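Local coordinates for Esterase/lipase (Uncultured bacterium, PDB 3K6K), which probably hydrolyses carboxylic ester bonds, as an esterase related to hormone-sensitive lipase and built on the alpha/beta hydrolase fold, at residues A[201-205]-A[249-253]; A[242-246]-A[299-303]. One frame throughout, in Å; residues are numbered along the deposited sequence.

Interactions 1 and 2 sample consecutive parts of one chain run: strand 243-248, which supplies residues 242-246 of interaction 2, leads straight into the loop 249-253 of interaction 1. Their centres are about 22 Å apart, and beyond this shared connection the two contacts do not touch. Interaction 1 is centred about 17 Å from the centre of the chain and holds Glu251, whose hydrogen bond to His281 ND1 suggests the acid of a Ser-His-Glu triad. Interaction 2 is centred about 13 Å from the chain centre, where helix 291-305 packs on the strand that leads into this loop. Only interaction 1 is touched by the second subunit.

Interaction 1. Residues A[201-205]-A[249-253]; sequences ADRDF and SEEAL
Asp204 and Ala252 supply the backbone-directed hydrogen bond of this contact. Asp204 OD2 accepts Ala252 N at 2.7 Å, with an N-H...O angle of 157°, through the lone pair facing away from OD1. With CG anti to the backbone N (chi1 -162°), the carboxylate reaches across to the 249-253 loop. OD1 is held within its own loop by Leu206 N and Ala207 N, so both oxygens of this buried group have backbone donors.

Water-mediated links run beside this bond. Water 2 donates to Asp204 OD2 at 2.7 Å and to Glu251 OE1 at 2.8 Å, while accepting from Leu253 N; it thereby separates two acidic groups whose OD2 and OE1 lie 4.8 Å apart. Water 3 donates to Glu250 O at 2.8 Å and more weakly to Asp204 OD1.

The charged pair is Arg203 with Glu250. Arg203 NH1 approaches Glu250 OE2 at 2.6 Å in a salt bridge whose hydrogen bond is weak because it is bent. Glu250 lies at the guanidinium edge, and the guanidinium and carboxylate planes are 30° apart; the position of OE1 is doubtful. Arg203 NH2 turns to Ala266 O of the second subunit, which places this end of the contact at the dimer interface.

Van der Waals contact is modest: Ala252 CB lies 3.5 Å from Asp204 OD2, and Pro209 touches both side chains.

Glu250 is the centre of an inverse gamma turn, and Leu253 occupies the N-cap position of helix 254-266. Between them, Glu251 OE1 meets His281 ND1, while OE2 accepts from Ser185 OG and Gly248 N. This is the arrangement expected of the acid loop following a strand in an alpha/beta hydrolase, consistent with Glu251 serving a Ser-His-Glu catalytic triad.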
ATOM      1  N   ALA A 201       6.696  19.054   2.956  1.00 17.73           N
ATOM      2  CA  ALA A 201       7.466  19.570   4.097  1.00 19.05           C
ATOM      3  C   ALA A 201       6.677  20.453   5.056  1.00 19.63           C
ATOM      4  O   ALA A 201       6.695  20.192   6.252  1.00 19.36           O
ATOM      5  CB  ALA A 201       8.829  20.283   3.643  1.00 17.65           C
ATOM      6  N   ASP A 202       6.028  21.465   4.510  1.00 20.43           N
ATOM      7  CA  ASP A 202       5.246  22.427   5.218  1.00 21.96           C
ATOM      8  C   ASP A 202       3.937  21.906   5.749  1.00 21.36           C
ATOM      9  O   ASP A 202       3.246  22.614   6.370  1.00 21.79           O
ATOM     10  CB  ASP A 202       4.968  23.641   4.327  1.00 26.43           C
ATOM     11  CG  ASP A 202       6.237  24.342   3.828  1.00 24.59           C
ATOM     12  OD1 ASP A 202       7.314  24.235   4.481  1.00 21.43           O
ATOM     13  OD2 ASP A 202       6.139  25.035   2.786  1.00 21.78           O
ATOM     14  N   ARG A 203       3.590  20.672   5.474  1.00 20.71           N
ATOM     15  CA  ARG A 203       2.399  20.127   6.032  1.00 19.89           C
ATOM     16  C   ARG A 203       2.750  19.261   7.237  1.00 19.29           C
ATOM     17  O   ARG A 203       1.860  18.801   7.925  1.00 17.86           O
ATOM     18  CB  ARG A 203       1.706  19.256   5.008  1.00 21.04           C
ATOM     19  CG  ARG A 203       0.859  19.929   3.977  1.00 23.80           C
ATOM     20  CD  ARG A 203      -0.119  18.828   3.710  1.00 28.69           C
ATOM     21  NE  ARG A 203      -0.278  18.476   2.325  1.00 28.70           N
ATOM     22  CZ  ARG A 203      -0.975  17.432   1.880  1.00 26.74           C
ATOM     23  NH1 ARG A 203      -1.608  16.574   2.669  1.00 26.67           N
ATOM     24  NH2 ARG A 203      -1.020  17.246   0.600  1.00 29.47           N
ATOM     25  N   ASP A 204       4.057  19.031   7.459  1.00 19.74           N
ATOM     26  CA  ASP A 204       4.575  18.136   8.501  1.00 20.30           C
ATOM     27  C   ASP A 204       5.091  18.894   9.731  1.00 21.78           C
ATOM     28  O   ASP A 204       6.165  19.520   9.696  1.00 21.70           O
ATOM     29  CB  ASP A 204       5.695  17.281   7.936  1.00 18.73           C
ATOM     30  CG  ASP A 204       5.984  16.049   8.790  1.00 18.75           C
ATOM     31  OD1 ASP A 204       5.807  16.104  10.035  1.00 14.13           O
ATOM     32  OD2 ASP A 204       6.379  15.002   8.207  1.00 12.94           O
ATOM     33  N   PHE A 205       4.330  18.826  10.821  1.00 22.07           N
ATOM     34  CA  PHE A 205       4.646  19.606  12.012  1.00 22.79           C
ATOM     35  C   PHE A 205       5.094  18.648  13.102  1.00 23.41           C
ATOM     36  O   PHE A 205       5.022  18.979  14.273  1.00 23.22           O
ATOM     37  CB  PHE A 205       3.432  20.403  12.532  1.00 21.77           C
ATOM     38  CG  PHE A 205       2.549  20.998  11.461  1.00 21.70           C
ATOM     39  CD1 PHE A 205       3.035  21.950  10.574  1.00 19.26           C
ATOM     40  CD2 PHE A 205       1.210  20.660  11.402  1.00 17.10           C
ATOM     41  CE1 PHE A 205       2.219  22.512   9.643  1.00 20.22           C
ATOM     42  CE2 PHE A 205       0.377  21.223  10.430  1.00 19.94           C
ATOM     43  CZ  PHE A 205       0.890  22.134   9.550  1.00 20.02           C
ATOM     44  N   SER A 249      -0.984  11.091   5.410  1.00 13.13           N
ATOM     45  CA  SER A 249      -0.834  12.038   4.347  1.00 14.58           C
ATOM     46  C   SER A 249       0.124  13.174   4.666  1.00 15.18           C
ATOM     47  O   SER A 249       0.836  13.629   3.753  1.00 15.22           O
ATOM     48  CB  SER A 249      -2.191  12.685   4.004  1.00 14.60           C
ATOM     49  OG  SER A 249      -3.021  12.809   5.179  1.00 14.87           O
ATOM     50  N   GLU A 250       0.096  13.688   5.901  1.00 14.77           N
ATOM     51  CA  GLU A 250       0.824  14.947   6.193  1.00 14.12           C
ATOM     52  C   GLU A 250       2.275  14.669   6.579  1.00 14.50           C
ATOM     53  O   GLU A 250       2.805  15.078   7.656  1.00 15.06           O
ATOM     54  CB  GLU A 250       0.144  15.771   7.272  1.00 13.84           C
ATOM     55  CG  GLU A 250      -1.335  15.917   7.090  1.00 15.20           C
ATOM     56  CD  GLU A 250      -1.744  16.443   5.757  1.00 18.57           C
ATOM     57  OE1 GLU A 250      -1.481  17.612   5.475  1.00 19.60           O
ATOM     58  OE2 GLU A 250      -2.388  15.703   4.980  1.00 24.03           O
ATOM     59  N   GLU A 251       2.949  13.981   5.682  1.00 13.65           N
ATOM     60  CA  GLU A 251       4.237  13.450   6.027  1.00 13.49           C
ATOM     61  C   GLU A 251       5.358  13.771   5.020  1.00 14.04           C
ATOM     62  O   GLU A 251       5.338  13.360   3.846  1.00 13.17           O
ATOM     63  CB  GLU A 251       4.099  11.948   6.257  1.00 12.66           C
ATOM     64  CG  GLU A 251       3.262  11.634   7.457  1.00 11.96           C
ATOM     65  CD  GLU A 251       3.781  10.434   8.220  1.00 15.28           C
ATOM     66  OE1 GLU A 251       5.001  10.395   8.387  1.00 14.18           O
ATOM     67  OE2 GLU A 251       3.003   9.529   8.657  1.00 17.15           O
ATOM     68  N   ALA A 252       6.345  14.514   5.506  1.00 14.28           N
ATOM     69  CA  ALA A 252       7.558  14.755   4.729  1.00 14.76           C
ATOM     70  C   ALA A 252       8.181  13.399   4.264  1.00 14.67           C
ATOM     71  O   ALA A 252       8.855  13.371   3.246  1.00 15.76           O
ATOM     72  CB  ALA A 252       8.568  15.518   5.584  1.00 13.37           C
ATOM     73  N   LEU A 253       7.964  12.326   5.047  1.00 13.41           N
ATOM     74  CA  LEU A 253       8.532  10.972   4.848  1.00 12.90           C
ATOM     75  C   LEU A 253       7.490   9.957   4.251  1.00 12.70           C
ATOM     76  O   LEU A 253       7.606   8.734   4.373  1.00 11.93           O
ATOM     77  CB  LEU A 253       9.131  10.435   6.154  1.00 11.53           C
ATOM     78  CG  LEU A 253      10.150  11.294   6.926  1.00 12.91           C
ATOM     79  CD1 LEU A 253      10.781  10.535   8.091  1.00 11.41           C
ATOM     80  CD2 LEU A 253      11.250  11.764   5.958  1.00 11.87           C
TER
HETATM   81  O   HOH W   1      -0.812  19.291   7.747  1.00 20.36           O
HETATM   82  O   HOH W   2       6.883  12.405   7.978  1.00 14.82           O
HETATM   83  O   HOH W   3       3.381  15.124  10.365  1.00 16.92           O

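Interaction 2. Residues A[242-246]-A[299-303]; sequences EMLIH and EICHW
Glu299 OE2, linked to His246 through one water, is gripped by two partners: water 4 donates to it at 3.0 Å, and Lys274 NZ forms a salt bridge with it. The same water lies 2.8 Å from His246 NE2, bridging helix and strand. Imidazole and carboxylate planes are almost perpendicular. Ser296 OG bonds to His246 ND1, so both ring nitrogens have polar neighbours, which would restrict the ring's rotation.

Next to this polar end, His246 CE1 approaches Ile300 CG1 at 3.8 Å, the two side chains running alongside one another, head to tail. Leu244 CD2 fills in against Ile300 CG1 at 4.0 Å.

The packing is helix on sheet: strand 243-246 and helix 299-303 are antiparallel (178°), with axes 10.3 Å apart. In this alpha/beta hydrolase fold the late helix 291-305 thus packs over one face of the central sheet, while Met243 and Ile245 point to the other, against helix 254-266.

The apolar heart is Trp303 on Leu244. Leu244 CB stands 3.7 Å from the centroid of the six-membered ring, 15° off its normal, a CH-pi contact over the face. Leu244 CD2 extends over the five-membered part, 3.7 Å from Trp303 CG. With CG anti to the backbone N (chi1 -165°), the Trp303 indole reaches from the helix to the strand and offers a face to Leu244, and a bond from NE1 to Glu272 OE1 holds its orientation.

Edge-on to the indole, Glu242 O lies 3.4 Å from Trp303 CH2. Arg307 joins the two residues again, in a salt bridge with Glu242 OE1 and a cation-pi contact with Trp303.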
ATOM      1  N   GLU A 242       6.760 -10.772   5.512  1.00 14.44           N
ATOM      2  CA  GLU A 242       5.703  -9.835   5.099  1.00 14.34           C
ATOM      3  C   GLU A 242       5.635  -8.516   5.869  1.00 13.45           C
ATOM      4  O   GLU A 242       5.791  -8.481   7.083  1.00 11.65           O
ATOM      5  CB  GLU A 242       4.360 -10.481   4.974  1.00 13.87           C
ATOM      6  CG  GLU A 242       4.017 -11.425   6.055  1.00 22.58           C
ATOM      7  CD  GLU A 242       2.893 -12.393   5.631  1.00 29.33           C
ATOM      8  OE1 GLU A 242       1.955 -11.970   4.923  1.00 30.46           O
ATOM      9  OE2 GLU A 242       2.926 -13.561   6.051  1.00 35.98           O
ATOM     10  N   MET A 243       5.379  -7.440   5.132  1.00 13.39           N
ATOM     11  CA  MET A 243       5.424  -6.109   5.669  1.00 13.80           C
ATOM     12  C   MET A 243       4.028  -5.482   5.655  1.00 15.10           C
ATOM     13  O   MET A 243       3.288  -5.620   4.668  1.00 15.38           O
ATOM     14  CB  MET A 243       6.356  -5.280   4.813  1.00 13.62           C
ATOM     15  CG  MET A 243       7.843  -5.601   4.944  1.00 14.70           C
ATOM     16  SD  MET A 243       8.706  -4.453   3.835  1.00 15.28           S
ATOM     17  CE  MET A 243      10.465  -4.735   4.098  1.00 18.13           C
ATOM     18  N   LEU A 244       3.663  -4.842   6.777  1.00 14.71           N
ATOM     19  CA  LEU A 244       2.509  -3.962   6.850  1.00 12.81           C
ATOM     20  C   LEU A 244       3.120  -2.610   7.197  1.00 13.17           C
ATOM     21  O   LEU A 244       3.861  -2.500   8.171  1.00 13.24           O
ATOM     22  CB  LEU A 244       1.525  -4.434   7.911  1.00 13.84           C
ATOM     23  CG  LEU A 244       0.247  -3.559   8.088  1.00 14.47           C
ATOM     24  CD1 LEU A 244      -0.823  -3.725   6.909  1.00  7.50           C
ATOM     25  CD2 LEU A 244      -0.375  -3.783   9.471  1.00 10.42           C
ATOM     26  N   ILE A 245       2.910  -1.618   6.328  1.00 12.46           N
ATOM     27  CA  ILE A 245       3.292  -0.219   6.544  1.00 11.09           C
ATOM     28  C   ILE A 245       2.014   0.657   6.736  1.00 11.85           C
ATOM     29  O   ILE A 245       1.041   0.589   5.961  1.00 13.31           O
ATOM     30  CB  ILE A 245       4.180   0.332   5.356  1.00 11.68           C
ATOM     31  CG1 ILE A 245       5.368  -0.580   5.073  1.00  7.51           C
ATOM     32  CG2 ILE A 245       4.726   1.733   5.679  1.00 10.68           C
ATOM     33  CD1 ILE A 245       5.961  -0.336   3.813  1.00  8.51           C
ATOM     34  N   HIS A 246       1.958   1.428   7.808  1.00 11.27           N
ATOM     35  CA  HIS A 246       0.950   2.488   7.883  1.00 11.19           C
ATOM     36  C   HIS A 246       1.605   3.848   7.817  1.00 11.64           C
ATOM     37  O   HIS A 246       2.768   3.980   8.226  1.00 11.95           O
ATOM     38  CB  HIS A 246       0.136   2.365   9.138  1.00 10.87           C
ATOM     39  CG  HIS A 246      -0.897   1.310   9.041  1.00  9.10           C
ATOM     40  ND1 HIS A 246      -1.945   1.203   9.927  1.00 11.49           N
ATOM     41  CD2 HIS A 246      -1.089   0.355   8.102  1.00 11.18           C
ATOM     42  CE1 HIS A 246      -2.702   0.183   9.572  1.00 12.90           C
ATOM     43  NE2 HIS A 246      -2.225  -0.326   8.446  1.00  9.43           N
ATOM     44  N   GLU A 299      -6.505  -2.338  13.188  1.00 18.07           N
ATOM     45  CA  GLU A 299      -6.125  -3.075  11.999  1.00 17.64           C
ATOM     46  C   GLU A 299      -4.751  -3.753  12.092  1.00 17.95           C
ATOM     47  O   GLU A 299      -4.608  -4.908  11.633  1.00 16.90           O
ATOM     48  CB  GLU A 299      -6.184  -2.190  10.758  1.00 17.64           C
ATOM     49  CG  GLU A 299      -7.560  -1.744  10.455  1.00 19.10           C
ATOM     50  CD  GLU A 299      -7.665  -0.846   9.241  1.00 21.93           C
ATOM     51  OE1 GLU A 299      -8.816  -0.438   8.975  1.00 24.81           O
ATOM     52  OE2 GLU A 299      -6.640  -0.559   8.561  1.00 21.77           O
ATOM     53  N   ILE A 300      -3.772  -3.034  12.670  1.00 16.89           N
ATOM     54  CA  ILE A 300      -2.425  -3.537  12.848  1.00 16.00           C
ATOM     55  C   ILE A 300      -2.467  -4.785  13.682  1.00 17.55           C
ATOM     56  O   ILE A 300      -1.754  -5.760  13.390  1.00 16.52           O
ATOM     57  CB  ILE A 300      -1.498  -2.541  13.562  1.00 15.63           C
ATOM     58  CG1 ILE A 300      -1.035  -1.395  12.631  1.00 15.80           C
ATOM     59  CG2 ILE A 300      -0.246  -3.261  14.094  1.00 11.03           C
ATOM     60  CD1 ILE A 300      -0.693  -0.154  13.404  1.00 12.69           C
ATOM     61  N   CYS A 301      -3.304  -4.748  14.723  1.00 18.84           N
ATOM     62  CA  CYS A 301      -3.408  -5.880  15.638  1.00 21.03           C
ATOM     63  C   CYS A 301      -4.082  -7.045  14.935  1.00 21.21           C
ATOM     64  O   CYS A 301      -3.633  -8.173  15.064  1.00 22.32           O
ATOM     65  CB  CYS A 301      -4.081  -5.503  16.977  1.00 19.34           C
ATOM     66  SG  CYS A 301      -2.947  -4.497  18.036  1.00 25.72           S
ATOM     67  N   HIS A 302      -5.130  -6.774  14.181  1.00 21.82           N
ATOM     68  CA  HIS A 302      -5.745  -7.823  13.411  1.00 24.29           C
ATOM     69  C   HIS A 302      -4.664  -8.481  12.510  1.00 23.81           C
ATOM     70  O   HIS A 302      -4.552  -9.726  12.421  1.00 24.45           O
ATOM     71  CB  HIS A 302      -6.901  -7.254  12.582  1.00 25.20           C
ATOM     72  CG  HIS A 302      -7.845  -8.297  12.062  1.00 31.73           C
ATOM     73  ND1 HIS A 302      -8.897  -8.794  12.814  1.00 38.52           N
ATOM     74  CD2 HIS A 302      -7.909  -8.936  10.862  1.00 36.65           C
ATOM     75  CE1 HIS A 302      -9.567  -9.690  12.102  1.00 38.23           C
ATOM     76  NE2 HIS A 302      -8.983  -9.802  10.919  1.00 38.02           N
ATOM     77  N   TRP A 303      -3.867  -7.649  11.849  1.00 22.87           N
ATOM     78  CA  TRP A 303      -2.831  -8.142  10.995  1.00 22.04           C
ATOM     79  C   TRP A 303      -1.909  -9.004  11.812  1.00 22.42           C
ATOM     80  O   TRP A 303      -1.579 -10.132  11.419  1.00 22.28           O
ATOM     81  CB  TRP A 303      -2.048  -7.007  10.418  1.00 21.13           C
ATOM     82  CG  TRP A 303      -1.183  -7.392   9.264  1.00 19.90           C
ATOM     83  CD1 TRP A 303      -1.552  -7.458   7.905  1.00 17.36           C
ATOM     84  CD2 TRP A 303       0.211  -7.678   9.304  1.00 15.04           C
ATOM     85  NE1 TRP A 303      -0.454  -7.817   7.148  1.00 13.07           N
ATOM     86  CE2 TRP A 303       0.632  -7.948   7.979  1.00 13.90           C
ATOM     87  CE3 TRP A 303       1.145  -7.729  10.318  1.00 12.64           C
ATOM     88  CZ2 TRP A 303       1.978  -8.243   7.667  1.00 16.09           C
ATOM     89  CZ3 TRP A 303       2.442  -8.048  10.013  1.00 13.87           C
ATOM     90  CH2 TRP A 303       2.857  -8.293   8.692  1.00 15.22           C
TER
HETATM   91  O   HOH W   4      -4.288  -1.922   7.333  1.00 12.60           O